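Local coordinates for PUA domain-containing protein (Thermoplasma acidophilum DSM 1728, PDB 1Q7H) that is of unknown function in detail but probably binds RNA and may take part in translation initiation, at residues Gly46-Phe51 and Ser59-Asn64; Arg70-Val75 and Phe108-Lys113; Ile117-Ala122 and Arg139-Pro144. All coordinates share one frame; numbering follows the deposited sequence.

Contact 1. Residues Gly46-Phe51 and Ser59-Asn64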
ATOM      1  N   GLY A  46       2.224  12.698 -13.100  1.00 21.97           N
ATOM      2  CA  GLY A  46       0.781  12.883 -13.113  1.00 26.93           C
ATOM      3  C   GLY A  46      -0.079  11.913 -12.311  1.00 33.30           C
ATOM      4  O   GLY A  46      -1.297  12.085 -12.245  1.00 32.29           O
ATOM      5  N   LYS A  47       0.525  10.894 -11.708  1.00 28.41           N
ATOM      6  CA  LYS A  47      -0.246   9.947 -10.906  1.00 27.55           C
ATOM      7  C   LYS A  47       0.166  10.007  -9.436  1.00 21.86           C
ATOM      8  O   LYS A  47       1.340  10.175  -9.123  1.00 18.80           O
ATOM      9  CB  LYS A  47      -0.060   8.518 -11.422  1.00 31.39           C
ATOM     10  CG  LYS A  47      -0.915   8.153 -12.627  1.00 41.47           C
ATOM     11  CD  LYS A  47      -1.164   6.643 -12.685  1.00 46.82           C
ATOM     12  CE  LYS A  47       0.057   5.844 -13.145  1.00 49.94           C
ATOM     13  NZ  LYS A  47       0.156   5.756 -14.636  1.00 48.81           N
ATOM     14  N   PRO A  48      -0.801   9.897  -8.511  1.00 16.89           N
ATOM     15  CA  PRO A  48      -0.428   9.942  -7.093  1.00 15.34           C
ATOM     16  C   PRO A  48       0.312   8.654  -6.732  1.00 17.06           C
ATOM     17  O   PRO A  48      -0.192   7.558  -6.969  1.00 18.17           O
ATOM     18  CB  PRO A  48      -1.779  10.087  -6.384  1.00 15.37           C
ATOM     19  CG  PRO A  48      -2.732   9.386  -7.306  1.00 14.28           C
ATOM     20  CD  PRO A  48      -2.266   9.863  -8.676  1.00 12.11           C
HETATM   21  N   MSE A  49       1.506   8.792  -6.162  1.00 17.21           N
HETATM   22  CA  MSE A  49       2.331   7.641  -5.811  1.00 13.53           C
HETATM   23  C   MSE A  49       2.493   7.366  -4.315  1.00 17.33           C
HETATM   24  O   MSE A  49       2.609   6.208  -3.900  1.00 16.11           O
HETATM   25  CB  MSE A  49       3.697   7.805  -6.475  1.00 18.37           C
HETATM   26  CG  MSE A  49       3.603   7.872  -7.998  1.00 16.14           C
HETATM   27 SE   MSE A  49       3.118   6.148  -8.778  1.00 32.05          SE
HETATM   28  CE  MSE A  49       3.291   6.545 -10.660  1.00 30.59           C
ATOM     29  N   VAL A  50       2.510   8.417  -3.505  1.00 13.85           N
ATOM     30  CA  VAL A  50       2.643   8.247  -2.063  1.00 15.07           C
ATOM     31  C   VAL A  50       1.691   9.198  -1.353  1.00 18.51           C
ATOM     32  O   VAL A  50       1.656  10.387  -1.656  1.00 21.78           O
ATOM     33  CB  VAL A  50       4.079   8.539  -1.581  1.00 16.59           C
ATOM     34  CG1 VAL A  50       4.188   8.271  -0.096  1.00 17.74           C
ATOM     35  CG2 VAL A  50       5.081   7.687  -2.345  1.00 12.92           C
ATOM     36  N   PHE A  51       0.914   8.671  -0.413  1.00 14.81           N
ATOM     37  CA  PHE A  51      -0.021   9.493   0.340  1.00 19.15           C
ATOM     38  C   PHE A  51       0.504   9.704   1.753  1.00 19.67           C
ATOM     39  O   PHE A  51       1.076   8.796   2.362  1.00 21.54           O
ATOM     40  CB  PHE A  51      -1.396   8.817   0.436  1.00 18.16           C
ATOM     41  CG  PHE A  51      -2.070   8.607  -0.884  1.00 17.17           C
ATOM     42  CD1 PHE A  51      -2.526   9.688  -1.628  1.00 19.09           C
ATOM     43  CD2 PHE A  51      -2.257   7.321  -1.384  1.00 18.51           C
ATOM     44  CE1 PHE A  51      -3.166   9.496  -2.862  1.00 21.85           C
ATOM     45  CE2 PHE A  51      -2.895   7.120  -2.612  1.00 23.22           C
ATOM     46  CZ  PHE A  51      -3.349   8.212  -3.352  1.00 21.07           C
ATOM     47  N   SER A  59       0.679   4.351  -3.057  1.00 13.95           N
ATOM     48  CA  SER A  59      -0.607   4.183  -3.715  1.00 15.91           C
ATOM     49  C   SER A  59      -0.599   2.834  -4.426  1.00 15.19           C
ATOM     50  O   SER A  59       0.455   2.231  -4.603  1.00 12.20           O
ATOM     51  CB  SER A  59      -0.835   5.286  -4.750  1.00 11.80           C
ATOM     52  OG  SER A  59      -0.057   5.050  -5.905  1.00 16.94           O
ATOM     53  N   VAL A  60      -1.768   2.358  -4.836  1.00 13.44           N
ATOM     54  CA  VAL A  60      -1.806   1.102  -5.553  1.00 16.16           C
ATOM     55  C   VAL A  60      -1.083   1.280  -6.887  1.00 15.73           C
ATOM     56  O   VAL A  60      -0.583   0.310  -7.443  1.00 17.92           O
ATOM     57  CB  VAL A  60      -3.250   0.599  -5.792  1.00 16.85           C
ATOM     58  CG1 VAL A  60      -3.822   0.042  -4.488  1.00 13.84           C
ATOM     59  CG2 VAL A  60      -4.124   1.735  -6.322  1.00 22.34           C
ATOM     60  N   TYR A  61      -1.009   2.515  -7.392  1.00 15.90           N
ATOM     61  CA  TYR A  61      -0.305   2.751  -8.656  1.00 14.91           C
ATOM     62  C   TYR A  61       1.186   2.553  -8.434  1.00 16.51           C
ATOM     63  O   TYR A  61       1.866   1.957  -9.265  1.00 16.33           O
ATOM     64  CB  TYR A  61      -0.540   4.171  -9.186  1.00 13.60           C
ATOM     65  CG  TYR A  61      -1.994   4.539  -9.313  1.00 17.94           C
ATOM     66  CD1 TYR A  61      -2.941   3.595  -9.716  1.00 13.00           C
ATOM     67  CD2 TYR A  61      -2.430   5.831  -9.021  1.00 17.12           C
ATOM     68  CE1 TYR A  61      -4.295   3.932  -9.821  1.00 18.47           C
ATOM     69  CE2 TYR A  61      -3.772   6.179  -9.122  1.00 22.20           C
ATOM     70  CZ  TYR A  61      -4.698   5.230  -9.520  1.00 24.22           C
ATOM     71  OH  TYR A  61      -6.020   5.581  -9.605  1.00 20.99           O
ATOM     72  N   LEU A  62       1.700   3.061  -7.315  1.00 17.74           N
ATOM     73  CA  LEU A  62       3.117   2.897  -7.032  1.00 13.48           C
ATOM     74  C   LEU A  62       3.421   1.416  -6.798  1.00 13.48           C
ATOM     75  O   LEU A  62       4.427   0.904  -7.273  1.00 14.77           O
ATOM     76  CB  LEU A  62       3.543   3.715  -5.809  1.00 12.86           C
ATOM     77  CG  LEU A  62       5.009   3.513  -5.392  1.00 11.64           C
ATOM     78  CD1 LEU A  62       5.934   3.819  -6.579  1.00  7.84           C
ATOM     79  CD2 LEU A  62       5.350   4.421  -4.228  1.00 14.74           C
ATOM     80  N   LEU A  63       2.547   0.723  -6.077  1.00 15.47           N
ATOM     81  CA  LEU A  63       2.771  -0.692  -5.816  1.00 14.37           C
ATOM     82  C   LEU A  63       2.927  -1.484  -7.119  1.00 14.79           C
ATOM     83  O   LEU A  63       3.692  -2.450  -7.188  1.00 14.27           O
ATOM     84  CB  LEU A  63       1.618  -1.273  -4.997  1.00 13.30           C
ATOM     85  CG  LEU A  63       1.487  -0.842  -3.532  1.00  9.02           C
ATOM     86  CD1 LEU A  63       0.332  -1.601  -2.906  1.00 13.56           C
ATOM     87  CD2 LEU A  63       2.763  -1.132  -2.768  1.00 10.46           C
ATOM     88  N   ASN A  64       2.216  -1.064  -8.155  1.00  9.31           N
ATOM     89  CA  ASN A  64       2.275  -1.771  -9.424  1.00 10.97           C
ATOM     90  C   ASN A  64       3.362  -1.256 -10.346  1.00 15.24           C
ATOM     91  O   ASN A  64       3.747  -1.939 -11.287  1.00 17.18           O
ATOM     92  CB  ASN A  64       0.908  -1.729 -10.106  1.00  9.63           C
ATOM     93  CG  ASN A  64      -0.104  -2.621  -9.407  1.00 15.23           C
ATOM     94  OD1 ASN A  64      -1.149  -2.163  -8.910  1.00 12.41           O
ATOM     95  ND2 ASN A  64       0.205  -3.907  -9.355  1.00  7.48           N
TER

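Contact 2. Residues Arg70-Val75 and Phe108-Lys113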
ATOM      1  N   ARG A  70       8.875  -6.707   0.457  1.00 18.54           N
ATOM      2  CA  ARG A  70       8.511  -7.326   1.725  1.00 20.39           C
ATOM      3  C   ARG A  70       7.090  -6.961   2.098  1.00 16.34           C
ATOM      4  O   ARG A  70       6.497  -6.060   1.505  1.00 13.89           O
ATOM      5  CB  ARG A  70       9.478  -6.896   2.844  1.00 25.26           C
ATOM      6  CG  ARG A  70       9.654  -5.382   2.997  1.00 31.24           C
ATOM      7  CD  ARG A  70      10.811  -5.039   3.949  1.00 34.55           C
ATOM      8  NE  ARG A  70      10.486  -5.307   5.350  1.00 50.71           N
ATOM      9  CZ  ARG A  70       9.966  -4.419   6.200  1.00 51.79           C
ATOM     10  NH1 ARG A  70       9.704  -3.178   5.808  1.00 49.20           N
ATOM     11  NH2 ARG A  70       9.703  -4.776   7.450  1.00 52.73           N
ATOM     12  N   ASN A  71       6.552  -7.695   3.067  1.00 15.51           N
ATOM     13  CA  ASN A  71       5.211  -7.487   3.595  1.00 15.04           C
ATOM     14  C   ASN A  71       4.115  -7.691   2.578  1.00 15.02           C
ATOM     15  O   ASN A  71       3.086  -7.033   2.634  1.00 15.89           O
ATOM     16  CB  ASN A  71       5.106  -6.091   4.207  1.00 12.97           C
ATOM     17  CG  ASN A  71       6.015  -5.923   5.413  1.00 16.24           C
ATOM     18  OD1 ASN A  71       6.877  -6.762   5.669  1.00 19.15           O
ATOM     19  ND2 ASN A  71       5.832  -4.837   6.153  1.00 16.12           N
ATOM     20  N   ILE A  72       4.335  -8.620   1.660  1.00 15.06           N
ATOM     21  CA  ILE A  72       3.354  -8.911   0.632  1.00 13.46           C
ATOM     22  C   ILE A  72       2.380 -10.000   1.082  1.00 11.18           C
ATOM     23  O   ILE A  72       2.766 -10.968   1.731  1.00 15.58           O
ATOM     24  CB  ILE A  72       4.043  -9.364  -0.664  1.00 14.64           C
ATOM     25  CG1 ILE A  72       4.866  -8.221  -1.247  1.00 16.17           C
ATOM     26  CG2 ILE A  72       3.014  -9.805  -1.677  1.00 11.48           C
ATOM     27  CD1 ILE A  72       5.828  -8.688  -2.331  1.00 10.26           C
ATOM     28  N   VAL A  73       1.114  -9.822   0.727  1.00 14.60           N
ATOM     29  CA  VAL A  73       0.065 -10.772   1.066  1.00 13.95           C
ATOM     30  C   VAL A  73      -0.728 -11.051  -0.195  1.00 12.07           C
ATOM     31  O   VAL A  73      -1.220 -10.129  -0.842  1.00 14.13           O
ATOM     32  CB  VAL A  73      -0.891 -10.193   2.129  1.00 15.68           C
ATOM     33  CG1 VAL A  73      -1.969 -11.196   2.462  1.00 10.63           C
ATOM     34  CG2 VAL A  73      -0.105  -9.815   3.375  1.00 14.50           C
ATOM     35  N   THR A  74      -0.836 -12.323  -0.553  1.00 17.29           N
ATOM     36  CA  THR A  74      -1.566 -12.719  -1.746  1.00 18.88           C
ATOM     37  C   THR A  74      -2.921 -13.302  -1.375  1.00 18.28           C
ATOM     38  O   THR A  74      -3.011 -14.197  -0.535  1.00 16.02           O
ATOM     39  CB  THR A  74      -0.766 -13.749  -2.542  1.00 16.83           C
ATOM     40  OG1 THR A  74       0.511 -13.192  -2.845  1.00 12.20           O
ATOM     41  CG2 THR A  74      -1.488 -14.120  -3.851  1.00 13.39           C
ATOM     42  N   VAL A  75      -3.973 -12.788  -2.007  1.00 15.82           N
ATOM     43  CA  VAL A  75      -5.326 -13.250  -1.731  1.00 14.42           C
ATOM     44  C   VAL A  75      -5.918 -13.989  -2.926  1.00 19.41           C
ATOM     45  O   VAL A  75      -5.434 -13.848  -4.053  1.00 19.89           O
ATOM     46  CB  VAL A  75      -6.228 -12.065  -1.327  1.00 13.76           C
ATOM     47  CG1 VAL A  75      -5.600 -11.333  -0.127  1.00 14.07           C
ATOM     48  CG2 VAL A  75      -6.407 -11.112  -2.496  1.00 10.85           C
ATOM     49  N   PHE A 108       1.032  -5.134   1.829  1.00 12.21           N
ATOM     50  CA  PHE A 108       0.697  -4.822   0.456  1.00 14.54           C
ATOM     51  C   PHE A 108       0.018  -6.039  -0.134  1.00 14.29           C
ATOM     52  O   PHE A 108       0.632  -7.087  -0.303  1.00 15.28           O
ATOM     53  CB  PHE A 108       1.991  -4.447  -0.261  1.00  9.97           C
ATOM     54  CG  PHE A 108       2.786  -3.427   0.497  1.00 15.74           C
ATOM     55  CD1 PHE A 108       2.249  -2.170   0.743  1.00 11.19           C
ATOM     56  CD2 PHE A 108       4.018  -3.748   1.050  1.00 10.69           C
ATOM     57  CE1 PHE A 108       2.926  -1.240   1.540  1.00 15.40           C
ATOM     58  CE2 PHE A 108       4.706  -2.833   1.847  1.00 15.41           C
ATOM     59  CZ  PHE A 108       4.160  -1.573   2.095  1.00 18.85           C
ATOM     60  N   VAL A 109      -1.266  -5.872  -0.428  1.00 14.12           N
ATOM     61  CA  VAL A 109      -2.119  -6.929  -0.931  1.00 13.35           C
ATOM     62  C   VAL A 109      -2.113  -7.082  -2.435  1.00 16.87           C
ATOM     63  O   VAL A 109      -2.340  -6.124  -3.162  1.00 18.71           O
ATOM     64  CB  VAL A 109      -3.580  -6.687  -0.487  1.00 14.89           C
ATOM     65  CG1 VAL A 109      -4.449  -7.875  -0.881  1.00 11.37           C
ATOM     66  CG2 VAL A 109      -3.626  -6.427   1.014  1.00 10.89           C
ATOM     67  N   LYS A 110      -1.877  -8.303  -2.900  1.00 15.50           N
ATOM     68  CA  LYS A 110      -1.868  -8.551  -4.330  1.00 18.07           C
ATOM     69  C   LYS A 110      -2.796  -9.684  -4.735  1.00 16.02           C
ATOM     70  O   LYS A 110      -3.102 -10.583  -3.951  1.00 12.04           O
ATOM     71  CB  LYS A 110      -0.455  -8.880  -4.815  1.00 17.30           C
ATOM     72  CG  LYS A 110       0.167 -10.056  -4.111  1.00 18.35           C
ATOM     73  CD  LYS A 110       1.480 -10.469  -4.765  1.00 30.45           C
ATOM     74  CE  LYS A 110       1.246 -11.341  -5.976  1.00 30.47           C
ATOM     75  NZ  LYS A 110       2.511 -11.905  -6.519  1.00 31.88           N
ATOM     76  N   SER A 111      -3.250  -9.607  -5.976  1.00 12.32           N
ATOM     77  CA  SER A 111      -4.107 -10.622  -6.559  1.00 13.57           C
ATOM     78  C   SER A 111      -3.210 -11.807  -6.900  1.00 15.04           C
ATOM     79  O   SER A 111      -2.010 -11.645  -7.099  1.00 15.28           O
ATOM     80  CB  SER A 111      -4.730 -10.080  -7.854  1.00  9.79           C
ATOM     81  OG  SER A 111      -5.098 -11.138  -8.725  1.00 17.60           O
ATOM     82  N   SER A 112      -3.791 -12.995  -7.000  1.00 24.42           N
ATOM     83  CA  SER A 112      -3.014 -14.170  -7.375  1.00 24.77           C
ATOM     84  C   SER A 112      -2.504 -13.985  -8.816  1.00 25.65           C
ATOM     85  O   SER A 112      -1.611 -14.712  -9.270  1.00 21.28           O
ATOM     86  CB  SER A 112      -3.879 -15.429  -7.280  1.00 28.45           C
ATOM     87  OG  SER A 112      -4.931 -15.382  -8.230  1.00 42.37           O
ATOM     88  N   LYS A 113      -3.067 -13.015  -9.534  1.00 15.92           N
ATOM     89  CA  LYS A 113      -2.622 -12.744 -10.901  1.00 20.89           C
ATOM     90  C   LYS A 113      -1.378 -11.858 -10.917  1.00 20.63           C
ATOM     91  O   LYS A 113      -0.865 -11.513 -11.978  1.00 24.01           O
ATOM     92  CB  LYS A 113      -3.718 -12.069 -11.727  1.00 20.09           C
ATOM     93  CG  LYS A 113      -4.911 -12.947 -12.041  1.00 31.82           C
ATOM     94  CD  LYS A 113      -5.973 -12.149 -12.759  1.00 36.68           C
ATOM     95  CE  LYS A 113      -7.274 -12.903 -12.811  1.00 42.47           C
ATOM     96  NZ  LYS A 113      -7.084 -14.223 -13.473  1.00 52.35           N
TER
HETATM   97  O   HOH W   1       2.191 -14.475  -4.859  1.00 26.37           O
HETATM   98  O   HOH W   2      -6.646 -13.035  -6.562  1.00 25.02           O

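Contact 3. Residues Ile117-Ala122 and Arg139-Pro144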
ATOM      1  N   ILE A 117      -3.512  -4.699  -5.241  1.00 16.30           N
ATOM      2  CA  ILE A 117      -4.845  -4.123  -5.170  1.00 13.51           C
ATOM      3  C   ILE A 117      -5.139  -3.265  -3.947  1.00 15.98           C
ATOM      4  O   ILE A 117      -6.102  -2.516  -3.950  1.00 16.17           O
ATOM      5  CB  ILE A 117      -5.892  -5.235  -5.254  1.00 15.86           C
ATOM      6  CG1 ILE A 117      -5.696  -6.212  -4.089  1.00 16.06           C
ATOM      7  CG2 ILE A 117      -5.778  -5.952  -6.606  1.00 10.97           C
ATOM      8  CD1 ILE A 117      -6.649  -7.398  -4.103  1.00 11.26           C
ATOM      9  N   ALA A 118      -4.324  -3.363  -2.903  1.00 11.43           N
ATOM     10  CA  ALA A 118      -4.578  -2.549  -1.722  1.00 13.26           C
ATOM     11  C   ALA A 118      -3.405  -2.498  -0.765  1.00 12.66           C
ATOM     12  O   ALA A 118      -2.437  -3.252  -0.895  1.00 14.17           O
ATOM     13  CB  ALA A 118      -5.811  -3.077  -0.976  1.00  7.45           C
ATOM     14  N   VAL A 119      -3.497  -1.569   0.182  1.00 12.89           N
ATOM     15  CA  VAL A 119      -2.503  -1.431   1.231  1.00  9.12           C
ATOM     16  C   VAL A 119      -3.280  -1.713   2.506  1.00 13.43           C
ATOM     17  O   VAL A 119      -4.425  -1.282   2.655  1.00 11.95           O
ATOM     18  CB  VAL A 119      -1.909  -0.014   1.312  1.00 10.03           C
ATOM     19  CG1 VAL A 119      -0.897   0.060   2.485  1.00  8.16           C
ATOM     20  CG2 VAL A 119      -1.219   0.326   0.009  1.00  9.28           C
ATOM     21  N   GLY A 120      -2.678  -2.464   3.415  1.00 12.41           N
ATOM     22  CA  GLY A 120      -3.363  -2.769   4.650  1.00 10.86           C
ATOM     23  C   GLY A 120      -2.457  -2.648   5.856  1.00 19.27           C
ATOM     24  O   GLY A 120      -1.270  -2.346   5.747  1.00 12.60           O
HETATM   25  N   MSE A 121      -3.042  -2.880   7.019  1.00 15.69           N
HETATM   26  CA  MSE A 121      -2.323  -2.828   8.272  1.00 18.35           C
HETATM   27  C   MSE A 121      -2.650  -4.187   8.890  1.00 19.81           C
HETATM   28  O   MSE A 121      -3.819  -4.513   9.108  1.00 18.94           O
HETATM   29  CB  MSE A 121      -2.871  -1.688   9.126  1.00 21.60           C
HETATM   30  CG  MSE A 121      -1.811  -0.899   9.857  1.00 42.49           C
HETATM   31 SE   MSE A 121      -0.579   0.061   8.682  1.00 44.36          SE
HETATM   32  CE  MSE A 121       0.834   0.357   9.966  1.00 42.10           C
ATOM     33  N   ALA A 122      -1.625  -4.991   9.132  1.00 15.69           N
ATOM     34  CA  ALA A 122      -1.820  -6.320   9.692  1.00 14.81           C
ATOM     35  C   ALA A 122      -2.483  -6.311  11.065  1.00 16.59           C
ATOM     36  O   ALA A 122      -2.143  -5.507  11.929  1.00 15.96           O
ATOM     37  CB  ALA A 122      -0.478  -7.049   9.768  1.00 11.34           C
ATOM     38  N   ARG A 139      -6.735  -4.818   8.150  1.00 16.63           N
ATOM     39  CA  ARG A 139      -7.747  -3.836   7.811  1.00 21.99           C
ATOM     40  C   ARG A 139      -7.141  -3.131   6.601  1.00 19.44           C
ATOM     41  O   ARG A 139      -5.930  -2.909   6.565  1.00 19.71           O
ATOM     42  CB  ARG A 139      -7.976  -2.843   8.952  1.00 22.35           C
ATOM     43  CG  ARG A 139      -6.794  -1.962   9.316  1.00 31.31           C
ATOM     44  CD  ARG A 139      -7.219  -0.889  10.336  1.00 30.03           C
ATOM     45  NE  ARG A 139      -6.085  -0.105  10.829  1.00 26.80           N
ATOM     46  CZ  ARG A 139      -5.171  -0.568  11.679  1.00 37.26           C
ATOM     47  NH1 ARG A 139      -5.257  -1.811  12.143  1.00 36.37           N
ATOM     48  NH2 ARG A 139      -4.151   0.200  12.046  1.00 42.65           N
ATOM     49  N   ILE A 140      -7.958  -2.815   5.599  1.00 21.92           N
ATOM     50  CA  ILE A 140      -7.454  -2.133   4.399  1.00 22.14           C
ATOM     51  C   ILE A 140      -7.488  -0.615   4.578  1.00 19.15           C
ATOM     52  O   ILE A 140      -8.528  -0.049   4.916  1.00 17.21           O
ATOM     53  CB  ILE A 140      -8.272  -2.525   3.138  1.00 20.59           C
ATOM     54  CG1 ILE A 140      -7.664  -3.756   2.455  1.00 21.17           C
ATOM     55  CG2 ILE A 140      -8.218  -1.405   2.110  1.00 18.96           C
ATOM     56  CD1 ILE A 140      -6.968  -4.703   3.349  1.00 16.26           C
ATOM     57  N   ILE A 141      -6.353   0.040   4.345  1.00 15.47           N
ATOM     58  CA  ILE A 141      -6.272   1.489   4.510  1.00 16.18           C
ATOM     59  C   ILE A 141      -6.207   2.268   3.194  1.00 18.72           C
ATOM     60  O   ILE A 141      -6.315   3.498   3.185  1.00 20.11           O
ATOM     61  CB  ILE A 141      -5.073   1.894   5.394  1.00 15.93           C
ATOM     62  CG1 ILE A 141      -3.763   1.429   4.755  1.00 21.71           C
ATOM     63  CG2 ILE A 141      -5.227   1.292   6.790  1.00 14.32           C
ATOM     64  CD1 ILE A 141      -2.536   1.856   5.537  1.00 26.35           C
ATOM     65  N   HIS A 142      -6.011   1.560   2.088  1.00 17.50           N
ATOM     66  CA  HIS A 142      -5.991   2.203   0.781  1.00 13.20           C
ATOM     67  C   HIS A 142      -6.342   1.192  -0.288  1.00 17.84           C
ATOM     68  O   HIS A 142      -5.818   0.077  -0.304  1.00 17.21           O
ATOM     69  CB  HIS A 142      -4.630   2.823   0.444  1.00 13.21           C
ATOM     70  CG  HIS A 142      -4.562   3.363  -0.954  1.00 13.86           C
ATOM     71  ND1 HIS A 142      -3.561   3.023  -1.840  1.00 18.49           N
ATOM     72  CD2 HIS A 142      -5.425   4.141  -1.647  1.00 12.16           C
ATOM     73  CE1 HIS A 142      -3.816   3.560  -3.020  1.00 11.87           C
ATOM     74  NE2 HIS A 142      -4.944   4.243  -2.931  1.00 18.43           N
ATOM     75  N   PHE A 143      -7.230   1.590  -1.190  1.00 13.72           N
ATOM     76  CA  PHE A 143      -7.662   0.717  -2.268  1.00 13.75           C
ATOM     77  C   PHE A 143      -8.064   1.592  -3.441  1.00 16.50           C
ATOM     78  O   PHE A 143      -8.251   2.795  -3.279  1.00 18.28           O
ATOM     79  CB  PHE A 143      -8.828  -0.162  -1.790  1.00 15.95           C
ATOM     80  CG  PHE A 143      -9.997   0.615  -1.259  1.00 13.95           C
ATOM     81  CD1 PHE A 143     -11.087   0.904  -2.075  1.00 17.46           C
ATOM     82  CD2 PHE A 143     -10.003   1.073   0.052  1.00 16.52           C
ATOM     83  CE1 PHE A 143     -12.166   1.640  -1.589  1.00 15.21           C
ATOM     84  CE2 PHE A 143     -11.085   1.816   0.545  1.00 16.18           C
ATOM     85  CZ  PHE A 143     -12.163   2.097  -0.282  1.00 13.34           C
ATOM     86  N   PRO A 144      -8.220   1.004  -4.638  1.00 16.85           N
ATOM     87  CA  PRO A 144      -8.593   1.813  -5.799  1.00 17.13           C
ATOM     88  C   PRO A 144      -9.903   2.591  -5.644  1.00 19.50           C
ATOM     89  O   PRO A 144     -10.896   2.066  -5.149  1.00 16.79           O
ATOM     90  CB  PRO A 144      -8.666   0.786  -6.927  1.00 20.15           C
ATOM     91  CG  PRO A 144      -7.718  -0.307  -6.474  1.00 18.20           C
ATOM     92  CD  PRO A 144      -8.083  -0.414  -5.012  1.00 14.95           C
TER
HETATM   93  O   HOH W   3      -2.909  -3.166  13.544  1.00 39.98           O

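Contact 1. Residues Gly46-Phe51 and Ser59-Asn64
The Tyr-61 ring meets the strand at a face and at an edge: the aliphatic chain of Lys-47 crosses one face at about a right angle, CD lying 4.0 Å from CD2 of Tyr-61, while Pro-48 O sits at the ring edge near its plane. Pro-48 CG crosses obliquely, 3.8 Å from Tyr-61 CE2. The other flat group, the Phe-51 ring, reaches Ser-59 with CE2, 3.5 Å from Ser-59 CB, and also meets the ring of His-142 edge-to-face.

Ser-59, which the Phe-51 ring touches, is the N-cap of helix 60-65. Ser-59 OG stands between the backbone N and the carbonyl carbon (chi1 75°), a position that lets it accept from Leu-62 N at 3.0 Å, and weakly from Tyr-61 N, while it donates to Pro-48 O at 2.7 Å. The backbone adds a second link, Ser-59 N to Met-49 O at 2.8 Å, the donor standing well above the carbonyl plane. Deeper in, the bent selenomethionine Met-49 lays SE 3.9 Å from Leu-62 CB, and Leu-62 CD2 lies beside Val-50 CG2, both side chains also touching Met-19 of helix 9-20.

Here one buried hydroxyl serves as donor to the strand and acceptor for the helix start. Its rotation is thereby fixed, and the amides of the first helical turn are met by this hydroxyl, Leu-62 N well and Tyr-61 N weakly, so that capping and docking are a single interaction.

Contact 2. Residues Arg70-Val75 and Phe108-Lys113
Ile-72, Val-73 and Thr-74 pair in parallel with Phe-108, Val-109 and Lys-110, the strand axes 4.7 Å apart at 34°, and the backbone bonds run from Phe-108 N to Asn-71 O, Val-73 N to Phe-108 O, Lys-110 N to Val-73 O and Val-75 N to Lys-110 O. On the face with Ile-72 and Thr-74, Lys-110 sends CG back over its own main chain (chi1 57°), which leans the side chain across the neighbouring strand. Lys-110 CD then rests 3.5 Å from Ile-72 CG2, Lys-110 CG lies 3.4 Å from Thr-74 OG1, and a water bridges NZ to that hydroxyl. Were this lysine an alanine, Ile-72 CG2 would probably lose its methylene cover and the bridging water its lysine partner. Further back, the edge of the Phe-108 ring takes Arg-70 O in its plane, 3.4 Å from CD2. On the face with Val-73 and Val-109, Val-75 CG1 meets Val-109 CG1 at 3.7 Å, crossing at about a right angle, with Leu-89 close to Val-75. This parallel pair, set among antiparallel neighbours, belongs to the mixed sheet of the PUA domain, whose strands curl into a pseudobarrel.

Contact 3. Residues Ile117-Ala122 and Arg139-Pro144
Arg-139 faces Met-121 in a hydrogen-bonded antiparallel pair, Met-121 N reaching Arg-139 O at 2.9 Å and Arg-139 N returning the bond to Met-121 O. Its chain, extended from CG to NE, runs beside the selenomethionine in the same direction and slides the Arg-139 guanidinium under it: Met-121 CB stands 3.6 Å above the plane, over its centre. NH1 forms a salt bridge with Glu-123, and a water lying in the plane of the group carries NH1 on to Ala-122 O. Ile-140 comes next, opposite Gly-120, where the CA atoms close to 4.1 Å; Ile-140, on the face away from Arg-139 and Met-121, has CG1 4.0 Å from Ala-118 CB.

At Ile-141 the register slips. Ile-141 N donates to Val-119 O at 2.9 Å, and His-142 N turns weakly to the same oxygen. A chi1 of 61° places CG1 of Ile-141 with backbone on both flanks and swings CD1 back over the partner strand, 3.9 Å from Val-119 CG1 and near Met-121 SE. His-142 O then accepts from Val-119 N, and the imidazole edge is turned to Val-119 CG2. Phe-143 brings CB against Ala-118 CB, its N held by Asp-146, and Pro-144 ends the run with CD only 3.1 Å from Ile-117 O.

Two successive residues, Ile-141 and His-142, thus both face Val-119: a classic beta bulge. It lies in an antiparallel strand pair of the PUA sheet, on the side where Ile-57 of the N-terminal domain packs against Val-119, Ile-141 and His-142.

In the fold
Read from the N terminus, the three contacts come in series; none encloses or crosses another. Contact 1 closes a short loop through strand 56-58, setting helix 60-65 against the N-terminal sheet. After a short loop the chain enters strand 72-75, and contact 2 closes a much longer loop that holds helix 80-83 and strands 89-90 and 94-97. Contact 3 follows, spanning helix 126-132. Contacts 2 and 3 share one sheet, since strands 106-111 and 116-122 are neighbours, probably bonded from Val-109 to Ile-117 and Ala-118. Contact 1 meets both between the two sheets: Leu-63 CD2 packs 3.7 Å from Phe-108 CD1, and Val-60 CG1 lies 3.5 Å from Ile-117 O.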